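Local coordinates for protein phosphoglycerol transferase GacH (Streptococcus pyogenes MGAS5005, PDB 6DGM) that probably transfers glycerol phosphate onto the rhamnose polysaccharide of the streptococcal cell wall, the chain here being the C-terminal sulfatase-family domain of a longer membrane protein, at residues M3-N8 with I361-T366; T7-E12 with I367-L372; E93-T98 with S110-E115; P101-S106 with A353-L358. All coordinates share one frame; numbering follows the deposited sequence.

Contacts 1, 2 and 4 gather around helix 349-365 and the turn after it. Contacts 1 and 2 start from the N-terminal arm, and Asp-364 of contact 1 bonds Tyr-9 and Tyr-371 of contact 2. Contact 4 brings the loop after helix 89-98 to the same helix. Contact 3 joins helices 89-98 and 112-115 near the ligand pocket. It touches neither contact 1 nor contact 2 but meets contact 4 through Gln-95 and Leu-112. Contacts 3 and 4 are buried, contact 1 partly so; contact 2 is at the surface. Contact 1 is apolar and aromatic, contact 2 combines a slanted tyrosine pair with a backbone N-H bond to a phenol oxygen, contact 3 buries a carboxylate, and contact 4 relies on side-chain amides.

Contact 1 of 4, residues M3-N8 with I361-T366; sequences MEKPTN and IQYDVT
Tyr-363 is the main anchor for the N-terminal arm, which wraps around it from Met-3 to Pro-6. Lys-5 lies over one face of the ring. Its CA sits 3.9 Å from the centroid of the Tyr-363 ring, 24° off the normal, as a CH-pi contact. Pro-6 adds its CD, 3.8 Å from Tyr-363 CB. Met-3 packs on the inner side. Its chain is fully extended, with CG anti to the backbone N (chi1 -174°), and this carries the sulfur to the helix backbone. There SD lies 3.6 Å from Tyr-363 N and 3.8 Å from Gln-362 CG. The sulfur is also at the edge of the Tyr-363 ring, in a Met-aromatic contact. This side is buried and close-packed.

The Lys-5 side is looser and faces solvent. Its CB and CG pass over the phenol end of the ring, and CE reaches 3.6 Å from Tyr-363 OH. The chain then bends at chi3 (-76°), and the amine leads away. Glu-4 is exposed, and mainly its carbonyl O meets the ring.

Thr-366 OG1 donates back to Gln-362 O at 2.7 Å, one turn earlier. The amide of Gln-362 turns elsewhere, and its NE2 bonds Pro-101 O. The whole contact lies between the loop before helix 11-29 and the last turn of helix 349-365, whose Ile-361 packs on helices 11-29 and 328-339.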
loop_
_atom_site.group_PDB
_atom_site.type_symbol
_atom_site.label_atom_id
_atom_site.label_comp_id
_atom_site.label_asym_id
_atom_site.label_seq_id
_atom_site.Cartn_x
_atom_site.Cartn_y
_atom_site.Cartn_z
ATOM N N MET A 3 14.000 10.841 -13.178
ATOM C CA MET A 3 14.754 9.653 -12.827
ATOM C C MET A 3 16.080 9.674 -13.568
ATOM O O MET A 3 16.137 10.098 -14.722
ATOM C CB MET A 3 13.978 8.392 -13.223
ATOM C CG MET A 3 14.657 7.144 -12.751
ATOM S SD MET A 3 13.718 5.675 -13.215
ATOM C CE MET A 3 14.833 4.425 -12.574
ATOM N N GLU A 4 17.136 9.243 -12.884
ATOM C CA GLU A 4 18.434 9.070 -13.521
ATOM C C GLU A 4 18.399 7.894 -14.485
ATOM O O GLU A 4 17.852 6.833 -14.175
ATOM C CB GLU A 4 19.481 8.796 -12.445
ATOM C CG GLU A 4 20.897 8.648 -12.972
ATOM C CD GLU A 4 21.917 8.474 -11.852
ATOM O OE1 GLU A 4 21.540 8.001 -10.761
ATOM O OE2 GLU A 4 23.097 8.821 -12.060
ATOM N N LYS A 5 18.992 8.088 -15.661
ATOM C CA LYS A 5 19.084 7.013 -16.648
ATOM C C LYS A 5 20.154 6.031 -16.192
ATOM O O LYS A 5 21.300 6.445 -15.986
ATOM C CB LYS A 5 19.459 7.579 -18.019
ATOM C CG LYS A 5 19.712 6.512 -19.087
ATOM C CD LYS A 5 20.484 7.054 -20.278
ATOM C CE LYS A 5 19.620 7.885 -21.197
ATOM N NZ LYS A 5 20.423 8.397 -22.366
ATOM N N PRO A 6 19.846 4.741 -16.033
ATOM C CA PRO A 6 20.903 3.779 -15.708
ATOM C C PRO A 6 22.007 3.812 -16.760
ATOM O O PRO A 6 21.753 3.978 -17.958
ATOM C CB PRO A 6 20.172 2.431 -15.703
ATOM C CG PRO A 6 18.751 2.783 -15.405
ATOM C CD PRO A 6 18.517 4.097 -16.091
ATOM N N THR A 7 23.247 3.648 -16.302
ATOM C CA THR A 7 24.372 3.769 -17.215
ATOM C C THR A 7 24.344 2.700 -18.302
ATOM O O THR A 7 24.878 2.921 -19.390
ATOM C CB THR A 7 25.699 3.738 -16.452
ATOM O OG1 THR A 7 25.804 2.526 -15.701
ATOM C CG2 THR A 7 25.790 4.923 -15.508
ATOM N N ASN A 8 23.713 1.555 -18.043
ATOM C CA ASN A 8 23.637 0.477 -19.021
ATOM C C ASN A 8 22.284 0.403 -19.727
ATOM O O ASN A 8 21.998 -0.597 -20.396
ATOM C CB ASN A 8 23.954 -0.865 -18.355
ATOM C CG ASN A 8 22.954 -1.235 -17.274
ATOM O OD1 ASN A 8 22.266 -0.371 -16.713
ATOM N ND2 ASN A 8 22.867 -2.525 -16.974
ATOM N N ILE A 361 13.946 -1.168 -16.041
ATOM C CA ILE A 361 12.519 -1.295 -16.339
ATOM C C ILE A 361 11.780 -0.021 -15.951
ATOM O O ILE A 361 10.944 0.504 -16.702
ATOM C CB ILE A 361 11.938 -2.520 -15.606
ATOM C CG1 ILE A 361 12.581 -3.816 -16.119
ATOM C CG2 ILE A 361 10.397 -2.549 -15.724
ATOM C CD1 ILE A 361 12.374 -4.096 -17.609
ATOM N N GLN A 362 12.068 0.476 -14.750
ATOM C CA GLN A 362 11.396 1.652 -14.207
ATOM C C GLN A 362 11.667 2.879 -15.057
ATOM O O GLN A 362 10.757 3.685 -15.311
ATOM C CB GLN A 362 11.922 1.843 -12.785
ATOM C CG GLN A 362 11.301 2.976 -11.982
ATOM C CD GLN A 362 11.588 2.840 -10.497
ATOM O OE1 GLN A 362 12.231 1.881 -10.056
ATOM N NE2 GLN A 362 11.135 3.818 -9.718
ATOM N N TYR A 363 12.907 3.042 -15.511
ATOM C CA TYR A 363 13.213 4.132 -16.424
ATOM C C TYR A 363 12.489 3.934 -17.748
ATOM O O TYR A 363 11.863 4.868 -18.270
ATOM C CB TYR A 363 14.729 4.217 -16.621
ATOM C CG TYR A 363 15.169 5.389 -17.452
ATOM C CD1 TYR A 363 15.328 6.643 -16.890
ATOM C CD2 TYR A 363 15.418 5.245 -18.813
ATOM C CE1 TYR A 363 15.726 7.714 -17.647
ATOM C CE2 TYR A 363 15.809 6.311 -19.574
ATOM C CZ TYR A 363 15.963 7.535 -18.998
ATOM O OH TYR A 363 16.355 8.592 -19.781
ATOM N N ASP A 364 12.511 2.707 -18.274
ATOM C CA ASP A 364 11.950 2.473 -19.595
ATOM C C ASP A 364 10.484 2.875 -19.660
ATOM O O ASP A 364 10.029 3.420 -20.676
ATOM C CB ASP A 364 12.086 1.005 -19.984
ATOM C CG ASP A 364 11.723 0.770 -21.426
ATOM O OD1 ASP A 364 12.504 1.255 -22.279
ATOM O OD2 ASP A 364 10.669 0.137 -21.708
ATOM N N VAL A 365 9.720 2.585 -18.599
ATOM C CA VAL A 365 8.284 2.815 -18.610
ATOM C C VAL A 365 7.886 4.208 -18.129
ATOM O O VAL A 365 6.696 4.551 -18.201
ATOM C CB VAL A 365 7.540 1.761 -17.758
ATOM C CG1 VAL A 365 7.904 0.342 -18.195
ATOM C CG2 VAL A 365 7.808 1.948 -16.267
ATOM N N THR A 366 8.830 5.022 -17.661
ATOM C CA THR A 366 8.479 6.364 -17.202
ATOM C C THR A 366 8.967 7.395 -18.209
ATOM O O THR A 366 8.203 7.834 -19.078
ATOM C CB THR A 366 8.983 6.631 -15.779
ATOM O OG1 THR A 366 10.380 6.358 -15.677
ATOM C CG2 THR A 366 8.234 5.765 -14.764
#

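Contact 2 of 4, residues T7-E12 with I367-L372; sequences TNYSQE and IGKGYL
Tyr-9 reaches Tyr-371 because its CG is anti to the backbone N (chi1 -179°), while the CG of Tyr-371 stands beside its own N, anti to the carbonyl carbon. The two rings meet at a slant, with planes 34° apart. Tyr-9 CZ comes to 3.6 Å from Tyr-371 CD2. The hydroxyl of Tyr-9 goes further, to the backbone of the turn. Lys-369 N donates to Tyr-9 OH at 2.8 Å, and the bond is nearly straight (166°). Asp-364 OD1 bonds the same oxygen, so two bonds grip the phenol end. Asp-364 also takes the backbone N-H groups of Tyr-371 and Leu-372, which ties the turn to the helix before it.

Ser-10 is the N-cap of helix 11-29, and its OG bonds Thr-13 N. The contact therefore joins the start of the first helix to the loop after helix 349-365. Gly-370 has a positive phi in that loop, a backbone shape that suits glycine.

The ring of Tyr-371 is sandwiched. Lys-369 CB lies over its centre on one face, 3.6 Å above the plane. On the opposite face Gln-11 N stands 3.4 Å above the plane, toward the rim. Gln-11 CB makes a CH-pi contact there, 4.0 Å from the centroid of the Tyr-371 ring. The Gln-11 amide lies nearly parallel to that ring. A water accepts from Gln-11 N at 2.9 Å and has a weak link to Tyr-371 OH.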
loop_
_atom_site.group_PDB
_atom_site.type_symbol
_atom_site.label_atom_id
_atom_site.label_comp_id
_atom_site.label_asym_id
_atom_site.label_seq_id
_atom_site.Cartn_x
_atom_site.Cartn_y
_atom_site.Cartn_z
ATOM N N THR A 7 23.247 3.648 -16.302
ATOM C CA THR A 7 24.372 3.769 -17.215
ATOM C C THR A 7 24.344 2.700 -18.302
ATOM O O THR A 7 24.878 2.921 -19.390
ATOM C CB THR A 7 25.699 3.738 -16.452
ATOM O OG1 THR A 7 25.804 2.526 -15.701
ATOM C CG2 THR A 7 25.790 4.923 -15.508
ATOM N N ASN A 8 23.713 1.555 -18.043
ATOM C CA ASN A 8 23.637 0.477 -19.021
ATOM C C ASN A 8 22.284 0.403 -19.727
ATOM O O ASN A 8 21.998 -0.597 -20.396
ATOM C CB ASN A 8 23.954 -0.865 -18.355
ATOM C CG ASN A 8 22.954 -1.235 -17.274
ATOM O OD1 ASN A 8 22.266 -0.371 -16.713
ATOM N ND2 ASN A 8 22.867 -2.525 -16.974
ATOM N N TYR A 9 21.460 1.441 -19.614
ATOM C CA TYR A 9 20.180 1.451 -20.309
ATOM C C TYR A 9 20.379 1.449 -21.817
ATOM O O TYR A 9 21.141 2.249 -22.367
ATOM C CB TYR A 9 19.375 2.679 -19.891
ATOM C CG TYR A 9 18.007 2.762 -20.546
ATOM C CD1 TYR A 9 16.971 1.935 -20.137
ATOM C CD2 TYR A 9 17.763 3.674 -21.559
ATOM C CE1 TYR A 9 15.727 2.014 -20.732
ATOM C CE2 TYR A 9 16.530 3.772 -22.153
ATOM C CZ TYR A 9 15.507 2.940 -21.740
ATOM O OH TYR A 9 14.271 3.067 -22.333
ATOM N N SER A 10 19.652 0.555 -22.486
ATOM C CA SER A 10 19.765 0.346 -23.916
ATOM C C SER A 10 18.732 -0.696 -24.296
ATOM O O SER A 10 18.200 -1.415 -23.437
ATOM C CB SER A 10 21.154 -0.157 -24.316
ATOM O OG SER A 10 21.325 -1.501 -23.914
ATOM N N GLN A 11 18.460 -0.773 -25.602
ATOM C CA GLN A 11 17.568 -1.805 -26.120
ATOM C C GLN A 11 18.076 -3.198 -25.760
ATOM O O GLN A 11 17.288 -4.071 -25.373
ATOM C CB GLN A 11 17.441 -1.633 -27.640
ATOM C CG GLN A 11 16.238 -2.324 -28.256
ATOM C CD GLN A 11 16.069 -2.023 -29.742
ATOM O OE1 GLN A 11 16.564 -1.019 -30.250
ATOM N NE2 GLN A 11 15.365 -2.901 -30.443
ATOM N N GLU A 12 19.394 -3.423 -25.870
ATOM C CA GLU A 12 19.947 -4.745 -25.588
ATOM C C GLU A 12 19.823 -5.095 -24.110
ATOM O O GLU A 12 19.517 -6.241 -23.756
ATOM C CB GLU A 12 21.404 -4.816 -26.062
ATOM C CG GLU A 12 21.553 -4.868 -27.574
ATOM C CD GLU A 12 23.004 -5.021 -28.026
ATOM O OE1 GLU A 12 23.910 -4.911 -27.169
ATOM O OE2 GLU A 12 23.239 -5.254 -29.239
ATOM N N ILE A 367 10.235 7.772 -18.138
ATOM C CA ILE A 367 10.752 8.802 -19.024
ATOM C C ILE A 367 11.690 8.256 -20.087
ATOM O O ILE A 367 12.247 9.044 -20.873
ATOM C CB ILE A 367 11.379 9.957 -18.216
ATOM C CG1 ILE A 367 12.574 9.455 -17.417
ATOM C CG2 ILE A 367 10.308 10.552 -17.267
ATOM C CD1 ILE A 367 13.438 10.570 -16.871
ATOM N N GLY A 368 11.848 6.939 -20.169
ATOM C CA GLY A 368 12.701 6.323 -21.166
ATOM C C GLY A 368 12.017 6.101 -22.502
ATOM O O GLY A 368 11.017 6.732 -22.847
ATOM N N LYS A 369 12.565 5.144 -23.254
ATOM C CA LYS A 369 12.273 4.957 -24.669
ATOM C C LYS A 369 11.144 3.974 -24.952
ATOM O O LYS A 369 10.734 3.841 -26.115
ATOM C CB LYS A 369 13.537 4.431 -25.366
ATOM C CG LYS A 369 14.747 5.344 -25.270
ATOM C CD LYS A 369 14.585 6.558 -26.153
ATOM C CE LYS A 369 15.891 7.321 -26.267
ATOM N NZ LYS A 369 15.750 8.445 -27.223
ATOM N N GLY A 370 10.639 3.271 -23.945
ATOM C CA GLY A 370 9.598 2.287 -24.197
ATOM C C GLY A 370 10.093 1.094 -24.983
ATOM O O GLY A 370 9.364 0.570 -25.836
ATOM N N TYR A 371 11.329 0.658 -24.726
ATOM C CA TYR A 371 11.852 -0.530 -25.378
ATOM C C TYR A 371 11.025 -1.765 -25.049
ATOM O O TYR A 371 11.001 -2.720 -25.833
ATOM C CB TYR A 371 13.306 -0.758 -24.957
ATOM C CG TYR A 371 14.277 0.265 -25.482
ATOM C CD1 TYR A 371 14.255 0.655 -26.816
ATOM C CD2 TYR A 371 15.240 0.832 -24.650
ATOM C CE1 TYR A 371 15.155 1.587 -27.309
ATOM C CE2 TYR A 371 16.146 1.764 -25.138
ATOM C CZ TYR A 371 16.094 2.139 -26.471
ATOM O OH TYR A 371 16.978 3.064 -26.985
ATOM N N LEU A 372 10.354 -1.774 -23.891
ATOM C CA LEU A 372 9.580 -2.945 -23.514
ATOM C C LEU A 372 8.386 -3.184 -24.430
ATOM O O LEU A 372 7.797 -4.269 -24.367
ATOM C CB LEU A 372 9.098 -2.813 -22.078
ATOM C CG LEU A 372 10.162 -3.128 -21.038
ATOM C CD1 LEU A 372 9.705 -2.677 -19.664
ATOM C CD2 LEU A 372 10.470 -4.601 -21.005
HETATM O O HOH W 1 19.709 1.130 -27.376
#

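Contact 3 of 4, residues E93-T98 with S110-E115; sequences EFQTLT and SVLYSE
Phe-94 packs against Leu-112 and Tyr-113, joining helix 89-98 to the short helix 112-115 in the core of the sulfatase-type domain of the alkaline phosphatase clan. From CB outward, Phe-94 meets Tyr-113 along one edge and Leu-112 over one face. CB meets Tyr-113 CE1 at 3.7 Å. CG lies 3.7 Å from Leu-112 CB, which covers that face of the ring. CD1 is 3.6 Å from Leu-112 CD1, and CE1 also lies near that methyl. CD2 faces Tyr-113 CD1 at 3.8 Å, with the tyrosine at the ring edge. Thr-98 CG2 covers the opposite face.

Tyr-113 slides past Phe-94 and carries its hydroxyl on to Glu-93. Leu-97 CD1 packs 3.5 Å from the same Tyr-113 OH. Glu-93 is buried, and its carboxylate has several partners. OE1 forms a salt bridge with Arg-148, a residue of the sn-glycerol-1-phosphate pocket, and OE2 also bonds Tyr-152 OH. Glu-93 thus acts as a second-shell residue that probably helps position the arginine. Tyr-113 OH donates to Glu-93 OE2 at 2.8 Å, arriving from above the carboxylate plane, 56° out of it.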
loop_
_atom_site.group_PDB
_atom_site.type_symbol
_atom_site.label_atom_id
_atom_site.label_comp_id
_atom_site.label_asym_id
_atom_site.label_seq_id
_atom_site.Cartn_x
_atom_site.Cartn_y
_atom_site.Cartn_z
ATOM N N GLU A 93 0.552 5.245 -2.133
ATOM C CA GLU A 93 -0.511 4.700 -2.966
ATOM C C GLU A 93 -0.003 4.341 -4.359
ATOM O O GLU A 93 -0.223 3.222 -4.843
ATOM C CB GLU A 93 -1.605 5.757 -3.050
ATOM C CG GLU A 93 -2.927 5.311 -3.663
ATOM C CD GLU A 93 -3.836 6.507 -3.843
ATOM O OE1 GLU A 93 -3.754 7.428 -3.005
ATOM O OE2 GLU A 93 -4.589 6.554 -4.840
ATOM N N PHE A 94 0.685 5.279 -5.018
ATOM C CA PHE A 94 1.260 5.029 -6.338
ATOM C C PHE A 94 2.150 3.793 -6.328
ATOM O O PHE A 94 2.107 2.963 -7.246
ATOM C CB PHE A 94 2.093 6.252 -6.759
ATOM C CG PHE A 94 2.922 6.049 -8.004
ATOM C CD1 PHE A 94 4.181 5.450 -7.938
ATOM C CD2 PHE A 94 2.468 6.489 -9.233
ATOM C CE1 PHE A 94 4.972 5.281 -9.081
ATOM C CE2 PHE A 94 3.256 6.334 -10.388
ATOM C CZ PHE A 94 4.496 5.709 -10.313
ATOM N N GLN A 95 2.975 3.660 -5.298
ATOM C CA GLN A 95 3.903 2.539 -5.228
ATOM C C GLN A 95 3.167 1.215 -5.056
ATOM O O GLN A 95 3.569 0.192 -5.642
ATOM C CB GLN A 95 4.890 2.773 -4.088
ATOM C CG GLN A 95 5.821 3.946 -4.334
ATOM C CD GLN A 95 6.725 4.190 -3.188
ATOM O OE1 GLN A 95 7.774 3.568 -3.085
ATOM N NE2 GLN A 95 6.321 5.079 -2.284
ATOM N N THR A 96 2.070 1.200 -4.288
ATOM C CA THR A 96 1.328 -0.058 -4.184
ATOM C C THR A 96 0.767 -0.472 -5.540
ATOM O O THR A 96 0.775 -1.662 -5.894
ATOM C CB THR A 96 0.199 0.017 -3.148
ATOM O OG1 THR A 96 -0.895 0.817 -3.631
ATOM C CG2 THR A 96 0.700 0.548 -1.812
ATOM N N LEU A 97 0.270 0.479 -6.314
ATOM C CA LEU A 97 -0.400 0.118 -7.554
ATOM C C LEU A 97 0.587 -0.273 -8.648
ATOM O O LEU A 97 0.354 -1.261 -9.359
ATOM C CB LEU A 97 -1.261 1.273 -8.039
ATOM C CG LEU A 97 -2.449 1.669 -7.162
ATOM C CD1 LEU A 97 -3.131 2.859 -7.780
ATOM C CD2 LEU A 97 -3.421 0.502 -6.991
ATOM N N THR A 98 1.670 0.485 -8.810
ATOM C CA THR A 98 2.618 0.244 -9.889
ATOM C C THR A 98 3.748 -0.701 -9.503
ATOM O O THR A 98 4.334 -1.348 -10.384
ATOM C CB THR A 98 3.276 1.559 -10.341
ATOM O OG1 THR A 98 4.067 2.105 -9.278
ATOM C CG2 THR A 98 2.229 2.582 -10.788
ATOM N N SER A 110 8.347 15.389 -5.957
ATOM C CA SER A 110 7.557 15.549 -4.745
ATOM C C SER A 110 6.330 14.641 -4.712
ATOM O O SER A 110 6.099 13.946 -3.712
ATOM C CB SER A 110 7.121 17.009 -4.604
ATOM O OG SER A 110 6.377 17.169 -3.412
ATOM N N VAL A 111 5.512 14.657 -5.759
ATOM C CA VAL A 111 4.291 13.853 -5.796
ATOM C C VAL A 111 4.266 13.042 -7.083
ATOM O O VAL A 111 4.210 13.609 -8.180
ATOM C CB VAL A 111 3.019 14.714 -5.649
ATOM C CG1 VAL A 111 1.778 13.853 -5.836
ATOM C CG2 VAL A 111 3.014 15.397 -4.285
ATOM N N LEU A 112 4.300 11.712 -6.941
ATOM C CA LEU A 112 4.373 10.824 -8.094
ATOM C C LEU A 112 3.161 10.960 -9.003
ATOM O O LEU A 112 3.299 10.940 -10.229
ATOM C CB LEU A 112 4.538 9.381 -7.605
ATOM C CG LEU A 112 5.890 9.175 -6.904
ATOM C CD1 LEU A 112 5.896 7.935 -6.043
ATOM C CD2 LEU A 112 7.007 9.106 -7.937
ATOM N N TYR A 113 1.965 11.108 -8.433
ATOM C CA TYR A 113 0.769 11.201 -9.248
ATOM C C TYR A 113 0.752 12.456 -10.119
ATOM O O TYR A 113 0.048 12.479 -11.137
ATOM C CB TYR A 113 -0.480 11.218 -8.346
ATOM C CG TYR A 113 -1.027 9.872 -7.905
ATOM C CD1 TYR A 113 -0.591 8.684 -8.473
ATOM C CD2 TYR A 113 -2.011 9.800 -6.926
ATOM C CE1 TYR A 113 -1.108 7.470 -8.092
ATOM C CE2 TYR A 113 -2.544 8.588 -6.535
ATOM C CZ TYR A 113 -2.087 7.415 -7.124
ATOM O OH TYR A 113 -2.589 6.177 -6.774
ATOM N N SER A 114 1.478 13.502 -9.728
ATOM C CA SER A 114 1.533 14.734 -10.500
ATOM C C SER A 114 2.723 14.802 -11.438
ATOM O O SER A 114 2.610 15.389 -12.515
ATOM C CB SER A 114 1.627 15.945 -9.569
ATOM O OG SER A 114 0.471 16.067 -8.760
ATOM N N GLU A 115 3.862 14.216 -11.056
ATOM C CA GLU A 115 5.110 14.406 -11.779
ATOM C C GLU A 115 5.583 13.191 -12.565
ATOM O O GLU A 115 6.420 13.350 -13.461
ATOM C CB GLU A 115 6.227 14.775 -10.802
ATOM C CG GLU A 115 5.945 16.064 -10.056
ATOM C CD GLU A 115 6.959 16.365 -8.993
ATOM O OE1 GLU A 115 8.170 16.354 -9.299
ATOM O OE2 GLU A 115 6.555 16.632 -7.836
#

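Contact 4 of 4, residues P101-S106 with A353-L358; sequences PFYNFS and AIQNDL
Gln-355 faces Tyr-103 and Asn-104, and its side-chain amide makes one strong bond and one weak one to them. Asn-104 ND2 donates to Gln-355 OE1 at 3.0 Å. The bond is nearly straight (169°), and the acceptor lies in the amide plane of Asn-104. The two amide planes are strongly turned against each other. Gln-355 NE2 gives the weak bond to Tyr-103 OH at 2.9 Å, bent at 130°. Gln-355 OE1 also sits at the edge of the Tyr-103 ring, 3.7 Å from Tyr-103 CE1. Beside the polar group is an apolar contact. Leu-358 CD2 lies 3.7 Å from Pro-101 CG, and the two side chains meet tip to tip. The same methyl also packs against Asn-104 ND2.

The next shell fixes these groups. The chain of Gln-355 folds back at chi2 (-67°), which brings its amide to both partners. Its NE2 is also held by Ala-340 O, its stronger polar partner, and Asn-104 ND2 has another acceptor in Gln-362 OE1. Pro-101 CB lies over the centre of one face of the Tyr-103 ring, 3.4 Å from its plane. Within the loop, residues 102-104 form a short 3-10 turn, and Asn-104 N donates to Pro-101 O at 3.1 Å. Pro-101 and Asn-104 point toward the helix, while Tyr-103 brings only its ring end there.

Further out, Gln-95 of helix 89-98 bonds Phe-102 N, and Val-336 of helix 328-339 touches both Ile-354 and Gln-355. The contact thus joins the loop between helices 89-98 and 112-115 to the C-terminal helix 349-365.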
loop_
_atom_site.group_PDB
_atom_site.type_symbol
_atom_site.label_atom_id
_atom_site.label_comp_id
_atom_site.label_asym_id
_atom_site.label_seq_id
_atom_site.Cartn_x
_atom_site.Cartn_y
_atom_site.Cartn_z
ATOM N N PRO A 101 9.388 1.685 -7.033
ATOM C CA PRO A 101 9.726 2.369 -5.775
ATOM C C PRO A 101 10.090 3.834 -5.952
ATOM O O PRO A 101 10.861 4.226 -6.838
ATOM C CB PRO A 101 10.911 1.570 -5.220
ATOM C CG PRO A 101 11.499 0.889 -6.423
ATOM C CD PRO A 101 10.374 0.641 -7.377
ATOM N N PHE A 102 9.567 4.642 -5.032
ATOM C CA PHE A 102 9.909 6.060 -4.968
ATOM C C PHE A 102 11.405 6.257 -4.805
ATOM O O PHE A 102 11.969 7.212 -5.345
ATOM C CB PHE A 102 9.153 6.660 -3.777
ATOM C CG PHE A 102 9.015 8.160 -3.793
ATOM C CD1 PHE A 102 9.470 8.937 -4.841
ATOM C CD2 PHE A 102 8.375 8.784 -2.740
ATOM C CE1 PHE A 102 9.299 10.313 -4.830
ATOM C CE2 PHE A 102 8.205 10.156 -2.724
ATOM C CZ PHE A 102 8.664 10.917 -3.765
ATOM N N TYR A 103 12.071 5.360 -4.078
ATOM C CA TYR A 103 13.486 5.540 -3.802
ATOM C C TYR A 103 14.356 5.462 -5.051
ATOM O O TYR A 103 15.528 5.850 -4.972
ATOM C CB TYR A 103 13.979 4.561 -2.726
ATOM C CG TYR A 103 13.853 3.094 -3.010
ATOM C CD1 TYR A 103 14.611 2.485 -4.014
ATOM C CD2 TYR A 103 13.020 2.283 -2.242
ATOM C CE1 TYR A 103 14.502 1.144 -4.274
ATOM C CE2 TYR A 103 12.916 0.942 -2.488
ATOM C CZ TYR A 103 13.664 0.366 -3.512
ATOM O OH TYR A 103 13.565 -0.982 -3.783
ATOM N N ASN A 104 13.819 4.991 -6.178
ATOM C CA ASN A 104 14.565 4.971 -7.431
ATOM C C ASN A 104 14.307 6.188 -8.303
ATOM O O ASN A 104 15.020 6.381 -9.294
ATOM C CB ASN A 104 14.273 3.706 -8.230
ATOM C CG ASN A 104 15.014 2.509 -7.693
ATOM O OD1 ASN A 104 16.017 2.654 -6.976
ATOM N ND2 ASN A 104 14.551 1.309 -8.064
ATOM N N PHE A 105 13.345 7.028 -7.942
ATOM C CA PHE A 105 13.140 8.260 -8.681
ATOM C C PHE A 105 14.036 9.357 -8.119
ATOM O O PHE A 105 14.643 9.218 -7.058
ATOM C CB PHE A 105 11.673 8.685 -8.605
ATOM C CG PHE A 105 10.744 7.828 -9.423
ATOM C CD1 PHE A 105 10.817 7.819 -10.814
ATOM C CD2 PHE A 105 9.814 7.025 -8.809
ATOM C CE1 PHE A 105 9.957 7.033 -11.557
ATOM C CE2 PHE A 105 8.952 6.243 -9.548
ATOM C CZ PHE A 105 9.015 6.239 -10.909
ATOM N N SER A 106 14.120 10.455 -8.858
ATOM C CA SER A 106 14.942 11.580 -8.440
ATOM C C SER A 106 14.408 12.185 -7.148
ATOM O O SER A 106 13.204 12.207 -6.897
ATOM C CB SER A 106 14.933 12.645 -9.535
ATOM O OG SER A 106 15.425 13.864 -9.017
ATOM N N ALA A 353 22.531 -5.628 -8.103
ATOM C CA ALA A 353 22.317 -6.275 -9.391
ATOM C C ALA A 353 20.836 -6.329 -9.722
ATOM O O ALA A 353 20.422 -5.959 -10.826
ATOM C CB ALA A 353 22.918 -7.685 -9.386
ATOM N N ILE A 354 20.017 -6.750 -8.757
ATOM C CA ILE A 354 18.579 -6.812 -8.974
ATOM C C ILE A 354 18.003 -5.405 -9.140
ATOM O O ILE A 354 17.110 -5.180 -9.966
ATOM C CB ILE A 354 17.917 -7.610 -7.837
ATOM C CG1 ILE A 354 18.398 -9.067 -7.850
ATOM C CG2 ILE A 354 16.387 -7.526 -7.931
ATOM C CD1 ILE A 354 18.000 -9.841 -6.607
ATOM N N GLN A 355 18.505 -4.437 -8.365
ATOM C CA GLN A 355 18.034 -3.066 -8.513
ATOM C C GLN A 355 18.383 -2.505 -9.882
ATOM O O GLN A 355 17.620 -1.699 -10.423
ATOM C CB GLN A 355 18.598 -2.183 -7.390
ATOM C CG GLN A 355 17.872 -2.358 -6.078
ATOM C CD GLN A 355 16.429 -1.845 -6.114
ATOM O OE1 GLN A 355 16.074 -0.957 -6.900
ATOM N NE2 GLN A 355 15.587 -2.417 -5.261
ATOM N N ASN A 356 19.518 -2.924 -10.465
ATOM C CA ASN A 356 19.836 -2.469 -11.811
ATOM C C ASN A 356 18.809 -2.992 -12.803
ATOM O O ASN A 356 18.388 -2.264 -13.710
ATOM C CB ASN A 356 21.248 -2.859 -12.217
ATOM C CG ASN A 356 21.578 -2.392 -13.612
ATOM O OD1 ASN A 356 21.466 -3.152 -14.562
ATOM N ND2 ASN A 356 21.975 -1.131 -13.742
ATOM N N ASP A 357 18.391 -4.256 -12.651
ATOM C CA ASP A 357 17.298 -4.768 -13.471
ATOM C C ASP A 357 16.060 -3.892 -13.304
ATOM O O ASP A 357 15.439 -3.465 -14.286
ATOM C CB ASP A 357 16.943 -6.203 -13.070
ATOM C CG ASP A 357 18.020 -7.213 -13.415
ATOM O OD1 ASP A 357 18.873 -6.931 -14.276
ATOM O OD2 ASP A 357 18.003 -8.307 -12.812
ATOM N N LEU A 358 15.679 -3.625 -12.049
ATOM C CA LEU A 358 14.482 -2.833 -11.778
ATOM C C LEU A 358 14.599 -1.417 -12.318
ATOM O O LEU A 358 13.651 -0.905 -12.925
ATOM C CB LEU A 358 14.197 -2.833 -10.278
ATOM C CG LEU A 358 13.000 -1.989 -9.855
ATOM C CD1 LEU A 358 11.726 -2.498 -10.493
ATOM C CD2 LEU A 358 12.860 -1.963 -8.333
#